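Local coordinates for peroxisomal fatty acid beta-oxidation multifunctional protein MFP2 (Arabidopsis thaliana, PDB 2WTB) that hydrates long-chain enoyl-CoAs and dehydrogenates 3-hydroxyacyl-CoAs in peroxisomal fatty acid beta-oxidation during seed germination, at residues Y37-K40 against S41-E44; L221-L224 against G225-R228; H467-A470 against Q471-V474; R524-K528 against F529-M533. All blocks are in the same frame, centred on the assembly; numbering follows the deposited sequence.

In the fold
All four contacts are local, each within one continuous run of residues, and they follow in series along the chain without nesting or crossing. Contact 1 lies inside helix 33-46, on the crossover between strands 18-24 and 54-59 of the hydratase/isomerase region. Contact 2 follows at the start of helix 224-241, where a loop turns into that helix, its centre about 37 Å from that of contact 1. Contact 3 starts helix 470-482 after strand 459-464 in the NAD-binding region; its centre is about 60 Å from that of contact 2, across the chain's centre. Contact 4 ends helix 519-529 in the C-terminal dehydrogenase region and opens the short link to helix 535-542.

Contact 1 (Y37-K40 against S41-E44); sequences YNLK and SNYE
Lys-40 and Glu-44 form an i to i+4 salt bridge on helix 33-46, the helix of the beta-alpha-beta crossover that joins strands 18-24 and 54-59 in this crotonase-type domain. From CB, which sits over the start of the next peptide, the lysine runs out fully extended as far as CE. Its CG passes 3.5 Å from Glu-44 OE2, CD lies a little farther off, and CE closes to 3.2 Å of the same oxygen. The chain bends only at the last torsion (chi4 -81°), which swings NZ over to Glu-44 OE2 at 2.7 Å, on the syn side and 26° out of the carboxylate plane. The Lys-40 side chain also touches Tyr-88, Ile-93 and Leu-97 of helix 88-99. With an alanine here, the Glu-44 carboxylate would probably lose its charged mate and be free to turn, and Tyr-88, Ile-93 and Leu-97 would lose a packing partner.

One turn earlier, Tyr-37 O takes two hydrogen bonds from Ser-41, from N at 3.1 Å and from OG at 3.2 Å, the donors arriving from opposite faces of the carbonyl plane. On the buried side Leu-39 and Tyr-43 lie side by side, Leu-39 CD1 resting 3.8 Å from Tyr-43 CE2, while the phenol OH bonds to Ser-105 OG and Asn-42 ND2 reaches Thr-9 OG1. Leu-39 O accepts from Tyr-43 N and also meets the edge of that ring in its plane, 3.5 Å from CD2.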
loop_
_atom_site.group_PDB
_atom_site.type_symbol
_atom_site.label_atom_id
_atom_site.label_comp_id
_atom_site.label_asym_id
_atom_site.label_seq_id
_atom_site.Cartn_x
_atom_site.Cartn_y
_atom_site.Cartn_z
ATOM N N TYR A 37 13.452 28.262 -0.349
ATOM C CA TYR A 37 14.207 29.458 -0.715
ATOM C C TYR A 37 13.542 30.726 -0.190
ATOM O O TYR A 37 14.217 31.712 0.107
ATOM C CB TYR A 37 14.420 29.537 -2.230
ATOM C CG TYR A 37 15.227 28.383 -2.779
ATOM C CD1 TYR A 37 16.358 27.927 -2.114
ATOM C CD2 TYR A 37 14.865 27.754 -3.963
ATOM C CE1 TYR A 37 17.101 26.872 -2.607
ATOM C CE2 TYR A 37 15.604 26.698 -4.465
ATOM C CZ TYR A 37 16.722 26.262 -3.783
ATOM O OH TYR A 37 17.462 25.212 -4.275
ATOM N N ASN A 38 12.219 30.699 -0.081
ATOM C CA ASN A 38 11.501 31.787 0.563
ATOM C C ASN A 38 11.840 31.808 2.046
ATOM O O ASN A 38 11.942 32.870 2.660
ATOM C CB ASN A 38 9.992 31.632 0.372
ATOM C CG ASN A 38 9.555 31.905 -1.051
ATOM O OD1 ASN A 38 10.373 32.212 -1.917
ATOM N ND2 ASN A 38 8.255 31.795 -1.301
ATOM N N LEU A 39 12.015 30.619 2.612
ATOM C CA LEU A 39 12.378 30.471 4.013
ATOM C C LEU A 39 13.778 31.028 4.247
ATOM O O LEU A 39 14.011 31.784 5.193
ATOM C CB LEU A 39 12.320 28.996 4.410
ATOM C CG LEU A 39 12.487 28.662 5.889
ATOM C CD1 LEU A 39 11.414 29.355 6.710
ATOM C CD2 LEU A 39 12.429 27.162 6.093
ATOM N N LYS A 40 14.705 30.646 3.374
ATOM C CA LYS A 40 16.071 31.147 3.421
ATOM C C LYS A 40 16.080 32.670 3.444
ATOM O O LYS A 40 16.753 33.282 4.271
ATOM C CB LYS A 40 16.869 30.628 2.221
ATOM C CG LYS A 40 18.279 31.190 2.103
ATOM C CD LYS A 40 19.006 30.576 0.913
ATOM C CE LYS A 40 20.436 31.085 0.789
ATOM N NZ LYS A 40 20.514 32.412 0.117
ATOM N N SER A 41 15.324 33.278 2.535
ATOM C CA SER A 41 15.228 34.732 2.471
ATOM C C SER A 41 14.641 35.283 3.762
ATOM O O SER A 41 15.150 36.254 4.321
ATOM C CB SER A 41 14.377 35.166 1.276
ATOM O OG SER A 41 14.983 34.778 0.054
ATOM N N ASN A 42 13.564 34.656 4.226
ATOM C CA ASN A 42 12.950 35.032 5.492
ATOM C C ASN A 42 14.002 35.181 6.578
ATOM O O ASN A 42 14.076 36.211 7.252
ATOM C CB ASN A 42 11.920 33.986 5.923
ATOM C CG ASN A 42 10.629 34.074 5.139
ATOM O OD1 ASN A 42 10.269 35.134 4.627
ATOM N ND2 ASN A 42 9.918 32.957 5.047
ATOM N N TYR A 43 14.822 34.146 6.734
ATOM C CA TYR A 43 15.818 34.112 7.799
ATOM C C TYR A 43 16.911 35.159 7.624
ATOM O O TYR A 43 17.309 35.818 8.585
ATOM C CB TYR A 43 16.415 32.706 7.946
ATOM C CG TYR A 43 15.667 31.856 8.950
ATOM C CD1 TYR A 43 16.035 31.849 10.291
ATOM C CD2 TYR A 43 14.581 31.081 8.567
ATOM C CE1 TYR A 43 15.351 31.085 11.219
ATOM C CE2 TYR A 43 13.891 30.313 9.489
ATOM C CZ TYR A 43 14.281 30.320 10.814
ATOM O OH TYR A 43 13.599 29.561 11.737
ATOM N N GLU A 44 17.387 35.319 6.396
ATOM C CA GLU A 44 18.431 36.295 6.122
ATOM C C GLU A 44 17.956 37.694 6.488
ATOM O O GLU A 44 18.748 38.542 6.895
ATOM C CB GLU A 44 18.862 36.229 4.657
ATOM C CG GLU A 44 19.507 34.906 4.284
ATOM C CD GLU A 44 19.928 34.850 2.833
ATOM O OE1 GLU A 44 19.643 35.816 2.092
ATOM O OE2 GLU A 44 20.544 33.838 2.434
#

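Contact 2 (L221-L224 against G225-R228)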
loop_
_atom_site.group_PDB
_atom_site.type_symbol
_atom_site.label_atom_id
_atom_site.label_comp_id
_atom_site.label_asym_id
_atom_site.label_seq_id
_atom_site.Cartn_x
_atom_site.Cartn_y
_atom_site.Cartn_z
ATOM N N LEU A 221 22.028 9.887 23.489
ATOM C CA LEU A 221 22.750 8.808 22.821
ATOM C C LEU A 221 23.363 7.837 23.821
ATOM O O LEU A 221 23.707 8.219 24.939
ATOM C CB LEU A 221 23.845 9.367 21.913
ATOM C CG LEU A 221 23.394 10.228 20.735
ATOM C CD1 LEU A 221 24.596 10.674 19.921
ATOM C CD2 LEU A 221 22.404 9.470 19.867
ATOM N N PRO A 222 23.485 6.566 23.419
ATOM C CA PRO A 222 24.170 5.535 24.201
ATOM C C PRO A 222 25.684 5.702 24.098
ATOM O O PRO A 222 26.158 6.427 23.220
ATOM C CB PRO A 222 23.744 4.229 23.516
ATOM C CG PRO A 222 22.594 4.588 22.631
ATOM C CD PRO A 222 22.829 6.003 22.229
ATOM N N PRO A 223 26.440 5.044 24.991
ATOM C CA PRO A 223 27.903 5.074 24.905
ATOM C C PRO A 223 28.375 4.580 23.542
ATOM O O PRO A 223 27.758 3.681 22.970
ATOM C CB PRO A 223 28.336 4.103 26.005
ATOM C CG PRO A 223 27.210 4.121 26.985
ATOM C CD PRO A 223 25.966 4.283 26.161
ATOM N N LEU A 224 29.456 5.167 23.037
ATOM C CA LEU A 224 29.971 4.850 21.707
ATOM C C LEU A 224 29.929 3.355 21.397
ATOM O O LEU A 224 29.483 2.951 20.323
ATOM C CB LEU A 224 31.398 5.389 21.553
ATOM C CG LEU A 224 32.029 5.409 20.157
ATOM C CD1 LEU A 224 33.220 6.359 20.121
ATOM C CD2 LEU A 224 32.442 4.014 19.711
ATOM N N GLY A 225 30.393 2.542 22.341
ATOM C CA GLY A 225 30.468 1.104 22.147
ATOM C C GLY A 225 29.119 0.426 21.999
ATOM O O GLY A 225 28.935 -0.421 21.124
ATOM N N GLU A 226 28.176 0.794 22.859
ATOM C CA GLU A 226 26.845 0.194 22.843
ATOM C C GLU A 226 26.035 0.644 21.632
ATOM O O GLU A 226 25.238 -0.121 21.090
ATOM C CB GLU A 226 26.090 0.529 24.128
ATOM C CG GLU A 226 24.682 -0.031 24.174
ATOM C CD GLU A 226 23.932 0.387 25.419
ATOM O OE1 GLU A 226 24.460 1.228 26.179
ATOM O OE2 GLU A 226 22.813 -0.121 25.637
ATOM N N ALA A 227 26.235 1.891 21.216
ATOM C CA ALA A 227 25.564 2.404 20.031
ATOM C C ALA A 227 25.921 1.544 18.827
ATOM O O ALA A 227 25.072 1.261 17.982
ATOM C CB ALA A 227 25.943 3.854 19.784
ATOM N N ARG A 228 27.182 1.122 18.756
ATOM C CA ARG A 228 27.632 0.241 17.683
ATOM C C ARG A 228 26.957 -1.122 17.774
ATOM O O ARG A 228 26.683 -1.759 16.758
ATOM C CB ARG A 228 29.153 0.076 17.708
ATOM C CG ARG A 228 29.913 1.213 17.048
ATOM C CD ARG A 228 31.287 0.753 16.593
ATOM N NE ARG A 228 31.945 1.741 15.744
ATOM C CZ ARG A 228 32.989 2.472 16.120
ATOM N NH1 ARG A 228 33.503 2.323 17.333
ATOM N NH2 ARG A 228 33.524 3.347 15.280
#
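Pro-223 O receives Ala-227 N in the first full backbone bond of helix 224-241, 2.9 Å long and nearly straight, with an N-H...O angle of 168°. The next bond along, from Arg-228 N to Leu-224 O, is weak at 3.3 Å. Pro-223 holds the N-cap position, yet its ring offers no polar side-chain atom for capping.

Among the apolar contacts, Pro-222 CB faces Ala-227 CB at 4.3 Å, pairing the residue before the cap with the fourth residue of the helix, the two positions of a hydrophobic staple, though here the touch is loose. Leu-224 and Arg-228 run alongside each other on the outer surface: the leucine's CG stands opposite the backbone N (chi1 -168°), which brings its branched end toward the arginine chain.

Polar and apolar groups also meet where the extended Glu-226 side chain lies alongside the Pro-223 ring, its OE1 3.4 Å from Pro-223 CD.

Beyond the turn, Arg-228 NE makes a long, weak ion pair with Glu-256 of helix 247-260. Pro-222 and Ala-227 together rest on Leu-160, so this exposed helix start is seated against helix 160-169.

Contact 3 (H467-A470 against Q471-V474)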
loop_
_atom_site.group_PDB
_atom_site.type_symbol
_atom_site.label_atom_id
_atom_site.label_comp_id
_atom_site.label_asym_id
_atom_site.label_seq_id
_atom_site.Cartn_x
_atom_site.Cartn_y
_atom_site.Cartn_z
ATOM N N HIS A 467 -22.825 -2.420 -19.242
ATOM C CA HIS A 467 -24.063 -1.768 -18.834
ATOM C C HIS A 467 -23.924 -0.976 -17.535
ATOM O O HIS A 467 -24.660 -0.017 -17.307
ATOM C CB HIS A 467 -25.183 -2.803 -18.710
ATOM C CG HIS A 467 -25.337 -3.667 -19.922
ATOM N ND1 HIS A 467 -26.055 -3.273 -21.031
ATOM C CD2 HIS A 467 -24.858 -4.902 -20.204
ATOM C CE1 HIS A 467 -26.013 -4.228 -21.942
ATOM N NE2 HIS A 467 -25.296 -5.229 -21.464
ATOM N N THR A 468 -22.987 -1.379 -16.685
ATOM C CA THR A 468 -22.772 -0.677 -15.426
ATOM C C THR A 468 -22.682 0.820 -15.676
ATOM O O THR A 468 -21.859 1.277 -16.469
ATOM C CB THR A 468 -21.486 -1.145 -14.721
ATOM O OG1 THR A 468 -21.558 -2.554 -14.472
ATOM C CG2 THR A 468 -21.311 -0.408 -13.404
ATOM N N SER A 469 -23.536 1.580 -15.001
ATOM C CA SER A 469 -23.554 3.027 -15.164
ATOM C C SER A 469 -22.374 3.682 -14.452
ATOM O O SER A 469 -21.977 3.258 -13.366
ATOM C CB SER A 469 -24.866 3.610 -14.643
ATOM O OG SER A 469 -24.911 3.565 -13.230
ATOM N N ALA A 470 -21.820 4.719 -15.071
ATOM C CA ALA A 470 -20.687 5.432 -14.501
ATOM C C ALA A 470 -20.960 5.869 -13.067
ATOM O O ALA A 470 -20.078 5.791 -12.209
ATOM C CB ALA A 470 -20.331 6.632 -15.360
ATOM N N GLN A 471 -22.181 6.324 -12.810
ATOM C CA GLN A 471 -22.539 6.842 -11.492
ATOM C C GLN A 471 -22.452 5.773 -10.406
ATOM O O GLN A 471 -22.118 6.072 -9.262
ATOM C CB GLN A 471 -23.937 7.464 -11.513
ATOM C CG GLN A 471 -24.449 7.889 -10.144
ATOM C CD GLN A 471 -23.693 9.070 -9.574
ATOM O OE1 GLN A 471 -23.550 10.109 -10.224
ATOM N NE2 GLN A 471 -23.212 8.923 -8.346
ATOM N N VAL A 472 -22.756 4.530 -10.766
ATOM C CA VAL A 472 -22.644 3.424 -9.820
ATOM C C VAL A 472 -21.175 3.125 -9.518
ATOM O O VAL A 472 -20.806 2.847 -8.375
ATOM C CB VAL A 472 -23.350 2.152 -10.333
ATOM C CG1 VAL A 472 -23.045 0.965 -9.428
ATOM C CG2 VAL A 472 -24.849 2.379 -10.416
ATOM N N ILE A 473 -20.340 3.191 -10.550
ATOM C CA ILE A 473 -18.908 2.971 -10.387
ATOM C C ILE A 473 -18.294 4.059 -9.513
ATOM O O ILE A 473 -17.525 3.771 -8.598
ATOM C CB ILE A 473 -18.192 2.933 -11.746
ATOM C CG1 ILE A 473 -18.590 1.673 -12.517
ATOM C CG2 ILE A 473 -16.690 2.986 -11.555
ATOM C CD1 ILE A 473 -18.086 1.643 -13.940
ATOM N N VAL A 474 -18.640 5.310 -9.799
ATOM C CA VAL A 474 -18.180 6.434 -8.994
ATOM C C VAL A 474 -18.611 6.263 -7.539
ATOM O O VAL A 474 -17.875 6.622 -6.619
ATOM C CB VAL A 474 -18.709 7.773 -9.549
ATOM C CG1 VAL A 474 -18.694 8.854 -8.474
ATOM C CG2 VAL A 474 -17.904 8.197 -10.771
#
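Ser-469 caps the N terminus of helix 470-482 with both of its acceptors. Its OG takes a weak bond from Val-472 N at 3.4 Å, and its backbone O accepts from Ile-473 N at 3.3 Å, in the carbonyl plane, as well as weakly from Val-472 N at 3.0 Å. The serine hydroxyl lies in the crowded position between the backbone N and carbonyl carbon (chi1 72°), which turns OG back over the first helical turn toward Val-472 N. One residue on, Ala-470 O receives Val-474 N at 2.8 Å and the regular helical bonding is under way.

Beside the cap, Thr-468 CG2 packs on Ile-473 CG1 at 3.5 Å, the two side chains crossing at about a right angle. That methyl is directed by the other branch of the threonine: OG1 accepts from Thr-465 N and donates to Ile-445 O, which fixes the rotation of the side chain. Farther out, Val-446 of strand 445-450 touches both Thr-468 and Val-472, Ser-469 is tied to Asp-443 by backbone bonds and by a weak hydrogen bond from its OG to Asp-443 O, and Gln-471 NE2 is held by Asp-475 OD1 and Val-308 O.

A serine N-cap, with the residue before it packed on the fourth helical residue, matches the hydrophobic staple, used here to begin the helix that crosses from strand 459-464 to the parallel strand 486-491 of the NAD-binding domain.

Contact 4 (R524-K528 against F529-M533)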
loop_
_atom_site.group_PDB
_atom_site.type_symbol
_atom_site.label_atom_id
_atom_site.label_comp_id
_atom_site.label_asym_id
_atom_site.label_seq_id
_atom_site.Cartn_x
_atom_site.Cartn_y
_atom_site.Cartn_z
ATOM N N ARG A 524 11.239 -21.884 -2.706
ATOM C CA ARG A 524 12.343 -21.141 -2.109
ATOM C C ARG A 524 12.869 -20.064 -3.053
ATOM O O ARG A 524 13.185 -18.952 -2.629
ATOM C CB ARG A 524 13.474 -22.091 -1.706
ATOM N N ALA A 525 12.959 -20.398 -4.335
ATOM C CA ALA A 525 13.457 -19.457 -5.328
ATOM C C ALA A 525 12.532 -18.255 -5.444
ATOM O O ALA A 525 12.981 -17.124 -5.632
ATOM C CB ALA A 525 13.604 -20.141 -6.676
ATOM N N ILE A 526 11.234 -18.514 -5.318
ATOM C CA ILE A 526 10.215 -17.495 -5.537
ATOM C C ILE A 526 9.865 -16.727 -4.262
ATOM O O ILE A 526 9.490 -15.555 -4.318
ATOM C CB ILE A 526 8.950 -18.111 -6.168
ATOM C CG1 ILE A 526 9.278 -18.657 -7.560
ATOM C CG2 ILE A 526 7.832 -17.086 -6.244
ATOM C CD1 ILE A 526 8.132 -19.379 -8.230
ATOM N N SER A 527 9.993 -17.385 -3.114
ATOM C CA SER A 527 9.767 -16.720 -1.835
ATOM C C SER A 527 10.891 -15.734 -1.554
ATOM O O SER A 527 10.717 -14.770 -0.808
ATOM C CB SER A 527 9.665 -17.740 -0.700
ATOM O OG SER A 527 8.475 -18.502 -0.801
ATOM N N LYS A 528 12.045 -15.986 -2.161
ATOM C CA LYS A 528 13.197 -15.107 -2.016
ATOM C C LYS A 528 13.125 -14.006 -3.058
ATOM O O LYS A 528 13.655 -12.914 -2.864
ATOM C CB LYS A 528 14.500 -15.897 -2.165
ATOM C CG LYS A 528 15.757 -15.067 -1.957
ATOM C CD LYS A 528 16.988 -15.949 -1.815
ATOM C CE LYS A 528 17.207 -16.800 -3.054
ATOM N NZ LYS A 528 18.402 -17.679 -2.917
ATOM N N PHE A 529 12.458 -14.304 -4.169
ATOM C CA PHE A 529 12.263 -13.331 -5.237
ATOM C C PHE A 529 11.540 -12.093 -4.721
ATOM O O PHE A 529 11.736 -10.994 -5.232
ATOM C CB PHE A 529 11.480 -13.958 -6.393
ATOM C CG PHE A 529 11.083 -12.980 -7.461
ATOM C CD1 PHE A 529 12.042 -12.312 -8.202
ATOM C CD2 PHE A 529 9.745 -12.737 -7.732
ATOM C CE1 PHE A 529 11.674 -11.413 -9.189
ATOM C CE2 PHE A 529 9.371 -11.842 -8.718
ATOM C CZ PHE A 529 10.337 -11.179 -9.445
ATOM N N GLY A 530 10.708 -12.279 -3.702
ATOM C CA GLY A 530 9.971 -11.175 -3.115
ATOM C C GLY A 530 8.568 -11.560 -2.684
ATOM O O GLY A 530 7.959 -10.887 -1.854
ATOM N N MET A 531 8.053 -12.642 -3.258
ATOM C CA MET A 531 6.749 -13.166 -2.872
ATOM C C MET A 531 6.767 -13.562 -1.403
ATOM O O MET A 531 7.805 -13.961 -0.876
ATOM C CB MET A 531 6.380 -14.373 -3.736
ATOM C CG MET A 531 6.101 -14.032 -5.189
ATOM S SD MET A 531 4.523 -13.190 -5.385
ATOM C CE MET A 531 4.695 -12.498 -7.023
ATOM N N PRO A 532 5.613 -13.449 -0.733
ATOM C CA PRO A 532 5.504 -13.807 0.684
ATOM C C PRO A 532 5.409 -15.317 0.851
ATOM O O PRO A 532 5.384 -15.822 1.972
ATOM C CB PRO A 532 4.178 -13.157 1.111
ATOM C CG PRO A 532 3.764 -12.266 -0.038
ATOM C CD PRO A 532 4.358 -12.889 -1.253
ATOM N N MET A 533 5.368 -16.029 -0.269
ATOM C CA MET A 533 5.068 -17.448 -0.252
ATOM C C MET A 533 5.496 -18.087 -1.567
ATOM O O MET A 533 5.749 -17.393 -2.551
ATOM C CB MET A 533 3.564 -17.631 -0.054
ATOM C CG MET A 533 3.179 -18.782 0.839
ATOM S SD MET A 533 1.500 -18.602 1.468
ATOM C CE MET A 533 1.478 -19.896 2.706
#
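Phe-529 N reaches back to Ala-525 O at 3.2 Å, a weak and bent bond that marks the last turn of helix 519-529. The chain then leaves the helix in a Schellman-like C-terminal turn. Its 6-to-1 bond, from Met-531 N to Ile-526 O, is weak at 3.4 Å, and the accompanying approach of Gly-530 N to Ser-527 O is stretched to 3.8 Å, so the motif is only partly built. Gly-530 makes the reversal with a phi of 143°; a CB at these backbone angles would be jammed against the carbonyl oxygen of Phe-529, which accounts for the glycine.

The hydrophobic half of the motif is better developed. The Ile-526 and Met-531 side chains run alongside each other, with Ile-526 CG2 3.7 Å from Met-531 CG. The methionine bends at its second torsion (chi2 -73°), taking SD and CE on from this pair. Tyr-505 of helix 498-514 and Phe-632 of helix 624-644 each touch both residues.

Phe-529 sets its CB 3.3 Å from Ile-526 O and sends its ring away from the turn, to meet Trp-674 edge-to-face and Phe-632 with the planes at about 45°, while its own carbonyl O accepts from Arg-668 NH2 and the neighbouring Lys-528 NZ pairs with Glu-624. Ser-527 OG donates to Asp-523 O in the preceding turn, and Ser-527 CA makes a C-H...O contact of 3.5 Å with Met-531 O.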